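PDB 4LJI: cytochrome c-550-like protein, which probably works as a low-potential electron-transfer cytochrome c with one covalently bound heme, and can partially replace cytochrome c-550 (PsbV). Local coordinates for residues Gln10-Thr15 with Ala125-Gly130; Ala2-Tyr7 with Thr32-Thr37. All coordinates share one frame; numbering follows the deposited sequence.

Interaction 1 of 2, residues Gln10-Thr15 with Ala125-Gly130; sequences QYLKVT and AAVAPG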
loop_
_atom_site.group_PDB
_atom_site.type_symbol
_atom_site.label_atom_id
_atom_site.label_comp_id
_atom_site.label_asym_id
_atom_site.label_seq_id
_atom_site.Cartn_x
_atom_site.Cartn_y
_atom_site.Cartn_z
ATOM N N GLN A 10 2.643 -22.555 -0.414
ATOM C CA GLN A 10 4.040 -22.764 -0.023
ATOM C C GLN A 10 4.459 -22.043 1.262
ATOM O O GLN A 10 5.258 -22.561 2.046
ATOM C CB GLN A 10 4.982 -22.368 -1.177
ATOM C CG GLN A 10 6.481 -22.508 -0.859
ATOM C CD GLN A 10 7.381 -22.050 -2.007
ATOM O OE1 GLN A 10 6.905 -21.747 -3.106
ATOM N NE2 GLN A 10 8.692 -22.003 -1.754
ATOM N N TYR A 11 3.919 -20.857 1.492
ATOM C CA TYR A 11 4.368 -20.061 2.618
ATOM C C TYR A 11 3.361 -20.009 3.765
ATOM O O TYR A 11 3.748 -19.932 4.931
ATOM C CB TYR A 11 4.819 -18.676 2.142
ATOM C CG TYR A 11 6.079 -18.767 1.300
ATOM C CD1 TYR A 11 7.148 -19.541 1.719
ATOM C CD2 TYR A 11 6.186 -18.115 0.077
ATOM C CE1 TYR A 11 8.305 -19.654 0.957
ATOM C CE2 TYR A 11 7.344 -18.224 -0.698
ATOM C CZ TYR A 11 8.397 -18.994 -0.249
ATOM O OH TYR A 11 9.551 -19.117 -1.003
ATOM N N LEU A 12 2.070 -20.074 3.451
ATOM C CA LEU A 12 1.066 -20.241 4.497
ATOM C C LEU A 12 0.735 -21.704 4.759
ATOM O O LEU A 12 -0.004 -22.015 5.701
ATOM C CB LEU A 12 -0.212 -19.508 4.150
ATOM C CG LEU A 12 -0.182 -17.969 4.060
ATOM C CD1 LEU A 12 -1.567 -17.378 3.944
ATOM C CD2 LEU A 12 0.563 -17.309 5.220
ATOM N N LYS A 13 1.277 -22.592 3.924
ATOM C CA LYS A 13 1.103 -24.039 4.073
ATOM C C LYS A 13 -0.359 -24.438 4.238
ATOM O O LYS A 13 -0.708 -25.161 5.168
ATOM C CB LYS A 13 1.941 -24.586 5.246
ATOM C CG LYS A 13 3.433 -24.425 5.069
ATOM C CD LYS A 13 4.166 -24.414 6.409
ATOM C CE LYS A 13 5.522 -23.723 6.256
ATOM N NZ LYS A 13 6.030 -23.088 7.509
ATOM N N VAL A 14 -1.201 -23.941 3.339
ATOM C CA VAL A 14 -2.625 -24.268 3.341
ATOM C C VAL A 14 -3.037 -24.701 1.934
ATOM O O VAL A 14 -3.042 -23.890 1.004
ATOM C CB VAL A 14 -3.498 -23.067 3.792
ATOM C CG1 VAL A 14 -4.982 -23.399 3.675
ATOM C CG2 VAL A 14 -3.160 -22.647 5.214
ATOM N N THR A 15 -3.354 -25.989 1.777
ATOM C CA THR A 15 -3.723 -26.538 0.473
ATOM C C THR A 15 -5.233 -26.718 0.399
ATOM O O THR A 15 -5.860 -26.398 -0.609
ATOM C CB THR A 15 -3.048 -27.906 0.212
ATOM O OG1 THR A 15 -1.633 -27.728 0.050
ATOM C CG2 THR A 15 -3.615 -28.554 -1.050
ATOM N N ALA A 125 1.060 -14.528 10.345
ATOM C CA ALA A 125 1.732 -14.327 11.629
ATOM C C ALA A 125 2.143 -15.652 12.258
ATOM O O ALA A 125 3.229 -15.762 12.865
ATOM C CB ALA A 125 0.797 -13.548 12.594
ATOM N N ALA A 126 1.302 -16.662 12.093
ATOM C CA ALA A 126 1.628 -17.950 12.693
ATOM C C ALA A 126 2.758 -18.722 11.955
ATOM O O ALA A 126 3.631 -19.342 12.596
ATOM C CB ALA A 126 0.365 -18.812 12.822
ATOM N N VAL A 127 2.725 -18.732 10.629
ATOM C CA VAL A 127 3.567 -19.670 9.872
ATOM C C VAL A 127 4.464 -19.131 8.772
ATOM O O VAL A 127 5.356 -19.841 8.308
ATOM C CB VAL A 127 2.736 -20.803 9.228
ATOM C CG1 VAL A 127 1.822 -21.477 10.255
ATOM C CG2 VAL A 127 1.946 -20.289 8.050
ATOM N N ALA A 128 4.219 -17.911 8.329
ATOM C CA ALA A 128 4.950 -17.379 7.204
ATOM C C ALA A 128 6.358 -16.996 7.646
ATOM O O ALA A 128 6.521 -16.231 8.582
ATOM C CB ALA A 128 4.206 -16.210 6.650
ATOM N N PRO A 129 7.382 -17.558 6.979
ATOM C CA PRO A 129 8.785 -17.236 7.274
ATOM C C PRO A 129 9.076 -15.739 7.221
ATOM O O PRO A 129 8.737 -15.089 6.231
ATOM C CB PRO A 129 9.540 -17.957 6.156
ATOM C CG PRO A 129 8.689 -19.177 5.902
ATOM C CD PRO A 129 7.264 -18.657 6.003
ATOM N N GLY A 130 9.646 -15.206 8.299
ATOM C CA GLY A 130 10.090 -13.824 8.353
ATOM C C GLY A 130 9.025 -12.788 8.666
ATOM O O GLY A 130 9.336 -11.628 8.950
#
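V127 and A128 meet the backbone of Y11 and L12 where the short helix 6-10 and the C-terminal helix 111-127 of this cytochrome c fold run out: on one side lies the chain following helix 6-10, on the other the turn 128-130. K13 is the first residue past the one helix to leave helical angles, with positive phi, and A128 the first past the other. Most of the contact is apolar side chain against backbone carbonyl. The CG2 methyl of V127 sits 3.5 Å from L12 O and also touches Y11 O. It gets there because chi1 of -51° puts that branch between the V127 nitrogen and carbonyl carbon, with CG1 taking the place opposite the carbonyl carbon. A128 CA lies 3.6 Å from Y11 O, and P129 CD, on much the same side, 3.9 Å from it; this carbonyl is buried by the contact and has no polar partner in the model. L12 O fares differently, since R123 NE donates to it, while R123 NH2 serves K13 O.

Among side chains alone the packing is looser. L12 starts off away from the turn, but its CD2 branch swings back to meet A128 CB at 4.1 Å. L12 also packs on F120, A124 and Y7, tying this edge to the helical core. P129 CD approaches the Y11 ring obliquely, 4.4 Å from CD1, and Q10 CG lies over one face of the same ring near its rim.

The polar link across the contact is modest. K13 stretches over V127 with its chain extended beyond CG, and its NZ makes a weak hydrogen bond of 3.4 Å to V127 O.

Interaction 2 of 2, residues Ala2-Tyr7 with Thr32-Thr37; sequences AGVDNY and TAVDLT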
loop_
_atom_site.group_PDB
_atom_site.type_symbol
_atom_site.label_atom_id
_atom_site.label_comp_id
_atom_site.label_asym_id
_atom_site.label_seq_id
_atom_site.Cartn_x
_atom_site.Cartn_y
_atom_site.Cartn_z
ATOM N N ALA A 2 -5.031 -18.546 -10.823
ATOM C CA ALA A 2 -5.500 -17.357 -10.118
ATOM C C ALA A 2 -6.442 -17.723 -8.978
ATOM O O ALA A 2 -6.853 -16.857 -8.207
ATOM C CB ALA A 2 -6.178 -16.390 -11.088
ATOM N N GLY A 3 -6.776 -19.010 -8.868
ATOM C CA GLY A 3 -7.699 -19.487 -7.848
ATOM C C GLY A 3 -7.082 -19.580 -6.462
ATOM O O GLY A 3 -7.619 -19.047 -5.485
ATOM N N VAL A 4 -5.958 -20.281 -6.369
ATOM C CA VAL A 4 -5.161 -20.277 -5.147
ATOM C C VAL A 4 -3.763 -19.763 -5.467
ATOM O O VAL A 4 -3.096 -20.257 -6.378
ATOM C CB VAL A 4 -5.059 -21.671 -4.509
ATOM C CG1 VAL A 4 -4.197 -21.624 -3.243
ATOM C CG2 VAL A 4 -6.444 -22.214 -4.195
ATOM N N ASP A 5 -3.310 -18.768 -4.725
ATOM C CA ASP A 5 -1.993 -18.221 -4.988
ATOM C C ASP A 5 -0.896 -19.087 -4.361
ATOM O O ASP A 5 -1.084 -19.687 -3.308
ATOM C CB ASP A 5 -1.922 -16.758 -4.544
ATOM C CG ASP A 5 -2.686 -15.830 -5.487
ATOM O OD1 ASP A 5 -3.572 -16.318 -6.230
ATOM O OD2 ASP A 5 -2.402 -14.614 -5.490
ATOM N N ASN A 6 0.248 -19.172 -5.043
ATOM C CA ASN A 6 1.348 -20.013 -4.580
ATOM C C ASN A 6 1.801 -19.651 -3.175
ATOM O O ASN A 6 2.132 -20.530 -2.393
ATOM C CB ASN A 6 2.539 -19.988 -5.547
ATOM C CG ASN A 6 3.653 -20.956 -5.131
ATOM O OD1 ASN A 6 3.480 -22.177 -5.189
ATOM N ND2 ASN A 6 4.796 -20.412 -4.705
ATOM N N TYR A 7 1.793 -18.359 -2.861
ATOM C CA TYR A 7 2.204 -17.908 -1.531
ATOM C C TYR A 7 1.431 -18.615 -0.427
ATOM O O TYR A 7 1.985 -18.961 0.604
ATOM C CB TYR A 7 2.102 -16.388 -1.396
ATOM C CG TYR A 7 2.479 -15.871 -0.021
ATOM C CD1 TYR A 7 3.802 -15.600 0.299
ATOM C CD2 TYR A 7 1.514 -15.691 0.971
ATOM C CE1 TYR A 7 4.155 -15.147 1.552
ATOM C CE2 TYR A 7 1.855 -15.215 2.221
ATOM C CZ TYR A 7 3.183 -14.948 2.504
ATOM O OH TYR A 7 3.542 -14.484 3.743
ATOM N N THR A 32 -10.614 -21.700 3.710
ATOM C CA THR A 32 -10.040 -22.456 2.607
ATOM C C THR A 32 -8.843 -21.715 2.051
ATOM O O THR A 32 -8.633 -20.561 2.376
ATOM C CB THR A 32 -11.060 -22.651 1.476
ATOM O OG1 THR A 32 -11.364 -21.378 0.885
ATOM C CG2 THR A 32 -12.334 -23.331 2.001
ATOM N N ALA A 33 -8.069 -22.393 1.211
ATOM C CA ALA A 33 -6.932 -21.796 0.530
ATOM C C ALA A 33 -7.359 -20.625 -0.372
ATOM O O ALA A 33 -6.647 -19.610 -0.525
ATOM C CB ALA A 33 -6.200 -22.902 -0.290
ATOM N N VAL A 34 -8.542 -20.751 -0.957
ATOM C CA VAL A 34 -9.110 -19.683 -1.758
ATOM C C VAL A 34 -9.472 -18.456 -0.907
ATOM O O VAL A 34 -9.182 -17.325 -1.292
ATOM C CB VAL A 34 -10.318 -20.196 -2.524
ATOM C CG1 VAL A 34 -11.075 -19.046 -3.172
ATOM C CG2 VAL A 34 -9.868 -21.209 -3.552
ATOM N N ASP A 35 -10.056 -18.688 0.268
ATOM C CA ASP A 35 -10.311 -17.621 1.231
ATOM C C ASP A 35 -9.015 -16.841 1.548
ATOM O O ASP A 35 -9.024 -15.627 1.589
ATOM C CB ASP A 35 -10.809 -18.167 2.567
ATOM C CG ASP A 35 -12.220 -18.771 2.503
ATOM O OD1 ASP A 35 -13.094 -18.293 1.731
ATOM O OD2 ASP A 35 -12.464 -19.728 3.264
ATOM N N LEU A 36 -7.933 -17.557 1.852
ATOM C CA LEU A 36 -6.670 -16.904 2.222
ATOM C C LEU A 36 -6.044 -16.197 1.038
ATOM O O LEU A 36 -5.403 -15.164 1.208
ATOM C CB LEU A 36 -5.702 -17.913 2.828
ATOM C CG LEU A 36 -6.182 -18.568 4.123
ATOM C CD1 LEU A 36 -5.418 -19.851 4.379
ATOM C CD2 LEU A 36 -6.007 -17.618 5.283
ATOM N N THR A 37 -6.230 -16.744 -0.165
ATOM C CA THR A 37 -5.786 -16.063 -1.380
ATOM C C THR A 37 -6.513 -14.752 -1.559
ATOM O O THR A 37 -5.900 -13.734 -1.952
ATOM C CB THR A 37 -6.051 -16.902 -2.619
ATOM O OG1 THR A 37 -5.240 -18.069 -2.576
ATOM C CG2 THR A 37 -5.777 -16.135 -3.905
HETATM O O HOH W 1 -3.703 -13.485 -3.516
#
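Chi1 of -66° at T37 sets OG1 beside its own backbone N and turns CG2 anti to that N, so the hydroxyl faces D5 N while the CG2 methyl meets G3 O at 3.8 Å. The bond from D5 N to T37 OG1 is 3.0 Å long and nearly straight at 166°. The same hydroxyl donates to A33 O, 2.9 Å away, which T37 N also reaches, from the opposite face of the carbonyl plane; receiving one bond and giving another fixes the hydroxyl's rotation. The D5 side chain is modelled in two conformers; in one of them OD2 forms a salt bridge with R41 and accepts from a water that also donates to T37 O. V4 straddles the helix start: CG1 meets A33 CB at 3.8 Å, and CG2 meets V34 CG2 at 3.6 Å. A valine in place of T37 would keep much of the bulk but would probably leave D5 N without its acceptor and let the extended backbone around D5 drift from the helix.

Behind this surface T32 OG1 accepts from D35 N, and D35 OD2 takes the T32 N-H on its anti side at 2.7 Å. The N-terminal segment thus docks on the first two turns of helix 33-46, whose start is a classic capping box.

In the fold
Along the chain the two contacts interlock: 2-7, 10-15, 32-37, then 125-130, so their segments alternate. Helix 6-10 is the piece they share, interaction 2 lying at its start and interaction 1 at its end, with centres about 12 Å apart. They also touch directly: A128 packs on the Y7 hydroxyl, L12 N probably bonds to Y7 O, and the backbone of V14 and T15 rests on A33. Together they seat the N-terminal region against both helix 33-46 and the end of helix 111-127. Neither lies at the heme, and the side chain of L12 is about 14 Å from a bound heme, so this is a joint of the scaffold at its periphery.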